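Local structure of thymidylate synthase ThyX (Streptomyces cacaoi subsp. asoensis, 4P5A) at residues A144-L156 against E163-S175. The protein probably catalyses the flavin-dependent reductive methylation of dUMP, and acts on UMP as well, working as a homotetramer that binds FAD and nucleotide between subunits. Numbering follows the deposited sequence.
With 5BU (5-bromo-uridine-5'-monophosphate), chain G.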
ATOM      1  N   ALA B 144     -36.315  -4.201  16.462  1.00 19.28           N
ATOM      2  CA  ALA B 144     -34.904  -4.426  16.934  1.00 16.46           C
ATOM      3  C   ALA B 144     -34.192  -3.096  17.167  1.00 15.22           C
ATOM      4  O   ALA B 144     -33.493  -2.971  18.179  1.00 16.28           O
ATOM      5  CB  ALA B 144     -34.232  -5.214  15.947  1.00 17.19           C
ATOM      6  N   TYR B 145     -34.356  -2.112  16.255  1.00 13.61           N
ATOM      7  CA  TYR B 145     -33.604  -0.831  16.394  1.00 13.57           C
ATOM      8  C   TYR B 145     -34.140  -0.073  17.622  1.00 16.54           C
ATOM      9  O   TYR B 145     -33.368   0.555  18.341  1.00 15.86           O
ATOM     10  CB  TYR B 145     -33.756   0.057  15.184  1.00 14.27           C
ATOM     11  CG  TYR B 145     -33.278  -0.512  13.835  1.00 14.90           C
ATOM     12  CD1 TYR B 145     -32.476  -1.674  13.765  1.00 15.25           C
ATOM     13  CD2 TYR B 145     -33.594   0.150  12.657  1.00 16.82           C
ATOM     14  CE1 TYR B 145     -32.062  -2.171  12.514  1.00 14.04           C
ATOM     15  CE2 TYR B 145     -33.200  -0.311  11.448  1.00 17.24           C
ATOM     16  CZ  TYR B 145     -32.414  -1.481  11.381  1.00 17.97           C
ATOM     17  OH  TYR B 145     -31.987  -1.923  10.149  1.00 15.78           O
ATOM     18  N   GLU B 146     -35.477  -0.124  17.851  1.00 16.19           N
ATOM     19  CA  GLU B 146     -36.011   0.564  19.037  1.00 17.59           C
ATOM     20  C   GLU B 146     -35.472   0.001  20.350  1.00 16.68           C
ATOM     21  O   GLU B 146     -35.123   0.820  21.229  1.00 17.05           O
ATOM     22  CB  GLU B 146     -37.577   0.503  19.069  1.00 16.89           C
ATOM     23  CG  GLU B 146     -38.188   1.267  17.981  1.00 23.84           C
ATOM     24  CD  GLU B 146     -39.711   1.130  17.999  1.00 32.95           C
ATOM     25  OE1 GLU B 146     -40.192   0.008  18.358  1.00 31.18           O
ATOM     26  OE2 GLU B 146     -40.381   2.151  17.629  1.00 35.69           O
ATOM     27  N   VAL B 147     -35.363  -1.340  20.487  1.00 16.59           N
ATOM     28  CA  VAL B 147     -34.836  -1.916  21.704  1.00 16.04           C
ATOM     29  C   VAL B 147     -33.331  -1.642  21.820  1.00 16.46           C
ATOM     30  O   VAL B 147     -32.876  -1.236  22.874  1.00 17.20           O
ATOM     31  CB  VAL B 147     -35.041  -3.423  21.683  1.00 16.53           C
ATOM     32  CG1 VAL B 147     -34.226  -4.199  22.767  1.00 17.12           C
ATOM     33  CG2 VAL B 147     -36.558  -3.686  21.865  1.00 19.62           C
ATOM     34  N   ALA B 148     -32.611  -1.730  20.694  1.00 14.17           N
ATOM     35  CA  ALA B 148     -31.171  -1.388  20.750  1.00 14.37           C
ATOM     36  C   ALA B 148     -30.960   0.031  21.242  1.00 14.66           C
ATOM     37  O   ALA B 148     -30.106   0.293  22.128  1.00 14.91           O
ATOM     38  CB  ALA B 148     -30.551  -1.599  19.323  1.00 14.16           C
ATOM     39  N   PHE B 149     -31.695   0.967  20.667  1.00 14.84           N
ATOM     40  CA  PHE B 149     -31.418   2.338  20.992  1.00 16.04           C
ATOM     41  C   PHE B 149     -31.883   2.622  22.419  1.00 16.41           C
ATOM     42  O   PHE B 149     -31.246   3.435  23.143  1.00 16.26           O
ATOM     43  CB  PHE B 149     -31.996   3.270  19.967  1.00 17.42           C
ATOM     44  CG  PHE B 149     -31.457   4.631  20.100  1.00 22.83           C
ATOM     45  CD1 PHE B 149     -32.179   5.602  20.712  1.00 28.79           C
ATOM     46  CD2 PHE B 149     -30.111   4.896  19.726  1.00 24.34           C
ATOM     47  CE1 PHE B 149     -31.618   6.895  20.901  1.00 34.25           C
ATOM     48  CE2 PHE B 149     -29.549   6.183  19.864  1.00 26.11           C
ATOM     49  CZ  PHE B 149     -30.302   7.171  20.496  1.00 32.25           C
ATOM     50  N   GLU B 150     -32.982   1.990  22.833  1.00 16.78           N
ATOM     51  CA  GLU B 150     -33.469   2.259  24.207  1.00 17.70           C
ATOM     52  C   GLU B 150     -32.421   1.755  25.233  1.00 18.67           C
ATOM     53  O   GLU B 150     -32.135   2.431  26.273  1.00 18.14           O
ATOM     54  CB  GLU B 150     -34.846   1.580  24.369  1.00 19.82           C
ATOM     55  CG  GLU B 150     -35.282   1.380  25.815  1.00 30.63           C
ATOM     56  CD  GLU B 150     -36.506   0.449  25.876  1.00 41.16           C
ATOM     57  OE1 GLU B 150     -37.246   0.367  24.854  1.00 42.82           O
ATOM     58  OE2 GLU B 150     -36.679  -0.226  26.922  1.00 42.52           O
ATOM     59  N   GLU B 151     -31.804   0.604  24.922  1.00 16.97           N
ATOM     60  CA  GLU B 151     -30.775   0.063  25.789  1.00 17.89           C
ATOM     61  C   GLU B 151     -29.473   0.869  25.722  1.00 17.35           C
ATOM     62  O   GLU B 151     -28.803   1.014  26.741  1.00 18.21           O
ATOM     63  CB  GLU B 151     -30.478  -1.436  25.533  1.00 18.38           C
ATOM     64  CG  GLU B 151     -31.673  -2.414  25.769  1.00 19.20           C
ATOM     65  CD  GLU B 151     -32.243  -2.312  27.219  1.00 24.29           C
ATOM     66  OE1 GLU B 151     -31.517  -1.940  28.177  1.00 24.46           O
ATOM     67  OE2 GLU B 151     -33.484  -2.510  27.319  1.00 29.15           O
ATOM     68  N   TYR B 152     -29.115   1.369  24.530  1.00 15.80           N
ATOM     69  CA  TYR B 152     -27.937   2.233  24.408  1.00 15.25           C
ATOM     70  C   TYR B 152     -28.146   3.451  25.304  1.00 17.24           C
ATOM     71  O   TYR B 152     -27.267   3.807  26.094  1.00 18.69           O
ATOM     72  CB  TYR B 152     -27.808   2.672  22.952  1.00 15.70           C
ATOM     73  CG  TYR B 152     -26.741   3.661  22.660  1.00 13.27           C
ATOM     74  CD1 TYR B 152     -27.027   4.930  22.122  1.00 18.63           C
ATOM     75  CD2 TYR B 152     -25.387   3.299  22.854  1.00 14.62           C
ATOM     76  CE1 TYR B 152     -26.006   5.853  21.804  1.00 14.76           C
ATOM     77  CE2 TYR B 152     -24.338   4.234  22.526  1.00 14.78           C
ATOM     78  CZ  TYR B 152     -24.677   5.482  21.994  1.00 15.63           C
ATOM     79  OH  TYR B 152     -23.702   6.400  21.706  1.00 17.23           O
ATOM     80  N   GLN B 153     -29.314   4.075  25.187  1.00 17.29           N
ATOM     81  CA  GLN B 153     -29.528   5.290  26.019  1.00 19.60           C
ATOM     82  C   GLN B 153     -29.573   4.962  27.506  1.00 20.12           C
ATOM     83  O   GLN B 153     -29.119   5.761  28.323  1.00 20.75           O
ATOM     84  CB  GLN B 153     -30.856   5.933  25.602  1.00 18.82           C
ATOM     85  CG  GLN B 153     -30.810   6.666  24.286  1.00 24.65           C
ATOM     86  CD  GLN B 153     -29.775   7.774  24.272  1.00 31.71           C
ATOM     87  OE1 GLN B 153     -29.790   8.613  25.128  1.00 33.37           O
ATOM     88  NE2 GLN B 153     -28.857   7.768  23.264  1.00 36.52           N
ATOM     89  N   ARG B 154     -30.159   3.819  27.852  1.00 20.68           N
ATOM     90  CA  ARG B 154     -30.190   3.413  29.280  1.00 21.37           C
ATOM     91  C   ARG B 154     -28.793   3.233  29.838  1.00 22.07           C
ATOM     92  O   ARG B 154     -28.473   3.678  30.980  1.00 23.07           O
ATOM     93  CB  ARG B 154     -30.900   2.063  29.466  1.00 23.13           C
ATOM     94  CG  ARG B 154     -31.373   1.853  30.938  1.00 24.88           C
ATOM     95  CD  ARG B 154     -31.903   0.451  31.235  1.00 23.73           C
ATOM     96  NE  ARG B 154     -32.834  -0.080  30.244  1.00 29.55           N
ATOM     97  CZ  ARG B 154     -34.101   0.306  30.017  1.00 31.43           C
ATOM     98  NH1 ARG B 154     -34.746   1.275  30.708  1.00 28.31           N
ATOM     99  NH2 ARG B 154     -34.750  -0.306  29.057  1.00 31.47           N
ATOM    100  N   LEU B 155     -27.923   2.586  29.056  1.00 19.66           N
ATOM    101  CA  LEU B 155     -26.522   2.446  29.453  1.00 19.58           C
ATOM    102  C   LEU B 155     -25.846   3.786  29.603  1.00 18.73           C
ATOM    103  O   LEU B 155     -25.182   3.994  30.635  1.00 19.82           O
ATOM    104  CB  LEU B 155     -25.725   1.548  28.504  1.00 18.16           C
ATOM    105  CG  LEU B 155     -26.189   0.087  28.597  1.00 20.03           C
ATOM    106  CD1 LEU B 155     -25.653  -0.676  27.291  1.00 20.41           C
ATOM    107  CD2 LEU B 155     -25.809  -0.617  29.982  1.00 19.82           C
ATOM    108  N   LEU B 156     -25.960   4.641  28.589  1.00 17.54           N
ATOM    109  CA  LEU B 156     -25.379   6.019  28.670  1.00 18.52           C
ATOM    110  C   LEU B 156     -25.897   6.776  29.918  1.00 22.83           C
ATOM    111  O   LEU B 156     -25.100   7.346  30.678  1.00 22.96           O
ATOM    112  CB  LEU B 156     -25.623   6.868  27.464  1.00 17.95           C
ATOM    113  CG  LEU B 156     -25.088   6.383  26.092  1.00 15.46           C
ATOM    114  CD1 LEU B 156     -25.492   7.308  24.987  1.00 19.85           C
ATOM    115  CD2 LEU B 156     -23.477   6.341  26.214  1.00 19.74           C
ATOM    116  N   GLU B 163     -17.931   3.847  24.572  1.00 15.23           N
ATOM    117  CA  GLU B 163     -17.305   2.744  23.757  1.00 17.40           C
ATOM    118  C   GLU B 163     -17.877   1.345  24.111  1.00 15.88           C
ATOM    119  O   GLU B 163     -17.800   0.380  23.305  1.00 15.21           O
ATOM    120  CB  GLU B 163     -15.759   2.793  23.898  1.00 17.83           C
ATOM    121  CG  GLU B 163     -15.295   2.342  25.313  1.00 19.54           C
ATOM    122  CD  GLU B 163     -13.786   2.080  25.389  1.00 24.35           C
ATOM    123  OE1 GLU B 163     -13.369   1.347  26.330  1.00 26.53           O
ATOM    124  OE2 GLU B 163     -13.002   2.622  24.518  1.00 22.99           O
ATOM    125  N   ILE B 164     -18.502   1.207  25.302  1.00 15.28           N
ATOM    126  CA  ILE B 164     -19.077  -0.037  25.676  1.00 15.78           C
ATOM    127  C   ILE B 164     -20.572   0.035  25.424  1.00 14.58           C
ATOM    128  O   ILE B 164     -21.144  -0.980  24.980  1.00 15.95           O
ATOM    129  CB  ILE B 164     -18.803  -0.345  27.185  1.00 18.58           C
ATOM    130  CG1 ILE B 164     -17.345  -0.731  27.410  1.00 21.31           C
ATOM    131  CG2 ILE B 164     -19.829  -1.341  27.774  1.00 22.08           C
ATOM    132  CD1 ILE B 164     -17.007  -2.128  26.835  1.00 23.06           C
ATOM    133  N   ALA B 165     -21.218   1.160  25.676  1.00 14.33           N
ATOM    134  CA  ALA B 165     -22.668   1.238  25.409  1.00 14.81           C
ATOM    135  C   ALA B 165     -23.014   0.935  23.966  1.00 15.10           C
ATOM    136  O   ALA B 165     -24.091   0.322  23.684  1.00 15.14           O
ATOM    137  CB  ALA B 165     -23.246   2.581  25.796  1.00 16.11           C
ATOM    138  N   ARG B 166     -22.146   1.355  23.029  1.00 14.48           N
ATOM    139  CA  ARG B 166     -22.454   1.110  21.608  1.00 14.95           C
ATOM    140  C   ARG B 166     -22.421  -0.315  21.194  1.00 13.91           C
ATOM    141  O   ARG B 166     -22.794  -0.584  20.025  1.00 12.81           O
ATOM    142  CB  ARG B 166     -21.602   1.919  20.674  1.00 12.81           C
ATOM    143  CG  ARG B 166     -20.078   1.797  20.836  1.00 12.48           C
ATOM    144  CD  ARG B 166     -19.567   0.425  20.361  1.00 15.93           C
ATOM    145  NE  ARG B 166     -18.089   0.512  20.339  1.00 10.85           N
ATOM    146  CZ  ARG B 166     -17.335   1.013  19.319  1.00 10.86           C
ATOM    147  NH1 ARG B 166     -17.901   1.418  18.187  1.00 11.76           N
ATOM    148  NH2 ARG B 166     -16.036   1.116  19.524  1.00 15.01           N
ATOM    149  N   LEU B 167     -21.983  -1.222  22.082  1.00 13.67           N
ATOM    150  CA  LEU B 167     -22.081  -2.642  21.786  1.00 14.29           C
ATOM    151  C   LEU B 167     -23.461  -3.115  21.338  1.00 13.81           C
ATOM    152  O   LEU B 167     -23.566  -4.101  20.613  1.00 12.44           O
ATOM    153  CB  LEU B 167     -21.601  -3.456  22.961  1.00 15.15           C
ATOM    154  CG  LEU B 167     -20.134  -3.891  22.928  1.00 20.06           C
ATOM    155  CD1 LEU B 167     -19.264  -2.685  22.629  1.00 19.17           C
ATOM    156  CD2 LEU B 167     -19.876  -4.415  24.394  1.00 22.07           C
ATOM    157  N   VAL B 168     -24.529  -2.459  21.828  1.00 15.19           N
ATOM    158  CA  VAL B 168     -25.877  -2.929  21.515  1.00 14.63           C
ATOM    159  C   VAL B 168     -26.427  -2.407  20.181  1.00 15.25           C
ATOM    160  O   VAL B 168     -27.517  -2.855  19.740  1.00 15.79           O
ATOM    161  CB  VAL B 168     -26.855  -2.534  22.676  1.00 13.17           C
ATOM    162  CG1 VAL B 168     -26.371  -3.293  23.962  1.00 18.98           C
ATOM    163  CG2 VAL B 168     -26.956  -1.029  22.792  1.00 13.28           C
ATOM    164  N   LEU B 169     -25.701  -1.491  19.518  1.00 12.57           N
ATOM    165  CA  LEU B 169     -26.246  -0.834  18.272  1.00 12.32           C
ATOM    166  C   LEU B 169     -25.977  -1.710  17.057  1.00 11.34           C
ATOM    167  O   LEU B 169     -24.907  -2.377  16.979  1.00 12.92           O
ATOM    168  CB  LEU B 169     -25.672   0.598  18.033  1.00 13.02           C
ATOM    169  CG  LEU B 169     -25.943   1.574  19.203  1.00 13.89           C
ATOM    170  CD1 LEU B 169     -25.278   2.834  18.935  1.00 17.52           C
ATOM    171  CD2 LEU B 169     -27.407   1.859  19.272  1.00 15.34           C
ATOM    172  N   PRO B 170     -26.926  -1.735  16.097  1.00 13.09           N
ATOM    173  CA  PRO B 170     -26.894  -2.653  15.013  1.00 11.89           C
ATOM    174  C   PRO B 170     -25.955  -2.152  13.913  1.00 12.38           C
ATOM    175  O   PRO B 170     -25.585  -0.941  13.857  1.00 13.57           O
ATOM    176  CB  PRO B 170     -28.331  -2.595  14.478  1.00 11.55           C
ATOM    177  CG  PRO B 170     -28.823  -1.238  14.802  1.00 10.64           C
ATOM    178  CD  PRO B 170     -28.180  -0.974  16.149  1.00 11.63           C
ATOM    179  N   VAL B 171     -25.615  -3.046  13.009  1.00 12.60           N
ATOM    180  CA  VAL B 171     -24.728  -2.683  11.890  1.00 12.98           C
ATOM    181  C   VAL B 171     -25.417  -1.792  10.872  1.00 12.88           C
ATOM    182  O   VAL B 171     -24.766  -1.265   9.914  1.00 11.63           O
ATOM    183  CB  VAL B 171     -24.138  -3.926  11.213  1.00 12.66           C
ATOM    184  CG1 VAL B 171     -23.194  -4.755  12.169  1.00 12.15           C
ATOM    185  CG2 VAL B 171     -25.251  -4.787  10.629  1.00 14.67           C
ATOM    186  N   SER B 172     -26.725  -1.549  11.046  1.00 13.20           N
ATOM    187  CA  SER B 172     -27.457  -0.619  10.230  1.00 12.14           C
ATOM    188  C   SER B 172     -27.374   0.829  10.675  1.00 12.50           C
ATOM    189  O   SER B 172     -27.922   1.718  10.027  1.00 12.29           O
ATOM    190  CB  SER B 172     -28.941  -1.044  10.229  1.00 14.56           C
ATOM    191  OG  SER B 172     -29.389  -0.911  11.609  1.00 16.83           O
ATOM    192  N   THR B 173     -26.734   1.062  11.828  1.00 13.53           N
ATOM    193  CA  THR B 173     -26.573   2.397  12.365  1.00 10.99           C
ATOM    194  C   THR B 173     -25.785   3.273  11.334  1.00 13.80           C
ATOM    195  O   THR B 173     -24.800   2.802  10.813  1.00 11.88           O
ATOM    196  CB  THR B 173     -25.685   2.328  13.657  1.00 14.60           C
ATOM    197  OG1 THR B 173     -26.385   1.501  14.614  1.00 17.39           O
ATOM    198  CG2 THR B 173     -25.583   3.736  14.273  1.00 17.73           C
ATOM    199  N   TYR B 174     -26.234   4.488  11.068  1.00 12.41           N
ATOM    200  CA  TYR B 174     -25.521   5.354  10.097  1.00 10.99           C
ATOM    201  C   TYR B 174     -24.209   5.858  10.706  1.00 12.43           C
ATOM    202  O   TYR B 174     -24.153   6.172  11.945  1.00 13.78           O
ATOM    203  CB  TYR B 174     -26.386   6.553   9.739  1.00 11.47           C
ATOM    204  CG  TYR B 174     -27.283   6.259   8.573  1.00 10.93           C
ATOM    205  CD1 TYR B 174     -26.863   6.440   7.272  1.00 11.62           C
ATOM    206  CD2 TYR B 174     -28.594   5.765   8.794  1.00 14.17           C
ATOM    207  CE1 TYR B 174     -27.742   6.158   6.184  1.00 13.51           C
ATOM    208  CE2 TYR B 174     -29.470   5.540   7.752  1.00 15.83           C
ATOM    209  CZ  TYR B 174     -29.038   5.765   6.446  1.00 17.99           C
ATOM    210  OH  TYR B 174     -29.861   5.578   5.374  1.00 13.83           O
ATOM    211  N   SER B 175     -23.180   5.912   9.839  1.00 11.54           N
ATOM    212  CA  SER B 175     -21.957   6.552  10.177  1.00 14.39           C
ATOM    213  C   SER B 175     -21.616   7.550   9.044  1.00 14.43           C
ATOM    214  O   SER B 175     -22.329   7.629   8.048  1.00 16.35           O
ATOM    215  CB  SER B 175     -20.891   5.431  10.362  1.00 15.87           C
ATOM    216  OG  SER B 175     -19.737   6.013  11.037  1.00 20.18           O
TER
HETATM  217  P   5BU G 301     -15.422   3.579  16.709  1.00 13.61           P
HETATM  218  OP1 5BU G 301     -16.838   3.704  16.312  1.00 14.46           O
HETATM  219  OP2 5BU G 301     -14.983   2.272  17.213  1.00 11.94           O
HETATM  220  OP3 5BU G 301     -14.858   4.743  17.386  1.00 14.78           O
HETATM  221  O5' 5BU G 301     -14.615   3.597  15.318  1.00 12.56           O
HETATM  222  C5' 5BU G 301     -15.011   4.536  14.306  1.00 12.39           C
HETATM  223  C4' 5BU G 301     -14.090   4.288  13.080  1.00 12.33           C
HETATM  224  O4' 5BU G 301     -12.708   4.811  13.431  1.00  9.98           O
HETATM  225  C3' 5BU G 301     -13.847   2.868  12.637  1.00 13.24           C
HETATM  226  O3' 5BU G 301     -13.481   2.888  11.188  1.00 12.31           O
HETATM  227  C2' 5BU G 301     -12.656   2.464  13.470  1.00 11.31           C
HETATM  228  O2' 5BU G 301     -11.988   1.445  12.810  1.00 13.21           O
HETATM  229  C1' 5BU G 301     -11.797   3.703  13.563  1.00  8.28           C
HETATM  230  N1  5BU G 301     -11.244   3.761  14.980  1.00  9.10           N
HETATM  231  C2  5BU G 301     -10.311   2.802  15.360  1.00 13.13           C
HETATM  232  O2  5BU G 301      -9.919   2.030  14.461  1.00 11.86           O
HETATM  233  N3  5BU G 301      -9.813   2.805  16.638  1.00 10.90           N
HETATM  234  C4  5BU G 301     -10.179   3.751  17.607  1.00 17.35           C
HETATM  235  O4  5BU G 301      -9.776   3.597  18.764  1.00 17.47           O
HETATM  236  C5  5BU G 301     -11.091   4.687  17.191  1.00 14.01           C
HETATM  237  C6  5BU G 301     -11.619   4.729  15.927  1.00 11.88           C
HETATM  238 BR   5BU G 301     -11.560   6.124  18.353  1.00 17.55          BR
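Tyr152 presents its ring between two leucines: CD1 of Leu169 stands over the centre of one face, a CH-pi contact 3.8 Å from the ring centroid and 7° off the normal, while CD1 of Leu156 covers the opposite face nearer the rim. At the ring edge, close to its plane, lie the Ala165 carbonyl and the Arg166 backbone N. With CG anti to the backbone N (chi1 174°), the ring lies against the backbone between Ala165 and Arg166, and its OH is hydrogen-bonded to Val102 N. The contact thus packs the long helix 131-157 of the ThyX fold against the helix-to-strand connection that carries Arg166 to the nucleotide phosphate. Small residues let the backbones approach: Ala165 CB sits among Tyr152, Leu155 and Leu156, 3.8 Å from Leu155 CB, and Ala148 CB fits against the Val168 carbonyl O. Val168 CG2 meets Tyr152 CB and the helix backbone. Farther along, the Tyr145 ring lies obliquely against Pro170 CG and Ser172 OG, CD1 being 3.8 Å from the proline CG; its OH is hydrogen-bonded to Tyr107 O. An alanine at Tyr145 is likely to open a gap beside Pro170 and Ser172 and leave that carbonyl without its phenolic donor. The Pro170 carbonyl takes both N and OG1 of Thr173, closing a type I turn before strand 174-181. On the ligand side, Arg166 NE donates to Glu163 O, which lies somewhat out of the guanidinium plane, a bond that limits the group's rotation. Its two terminal nitrogens grip the 5-bromo-UMP phosphate: NH1 reaches OP1 at 3.1 Å and, weakly, OP2, whereas NH2 meets OP2 at 2.8 Å with an N-H...O angle of 158°.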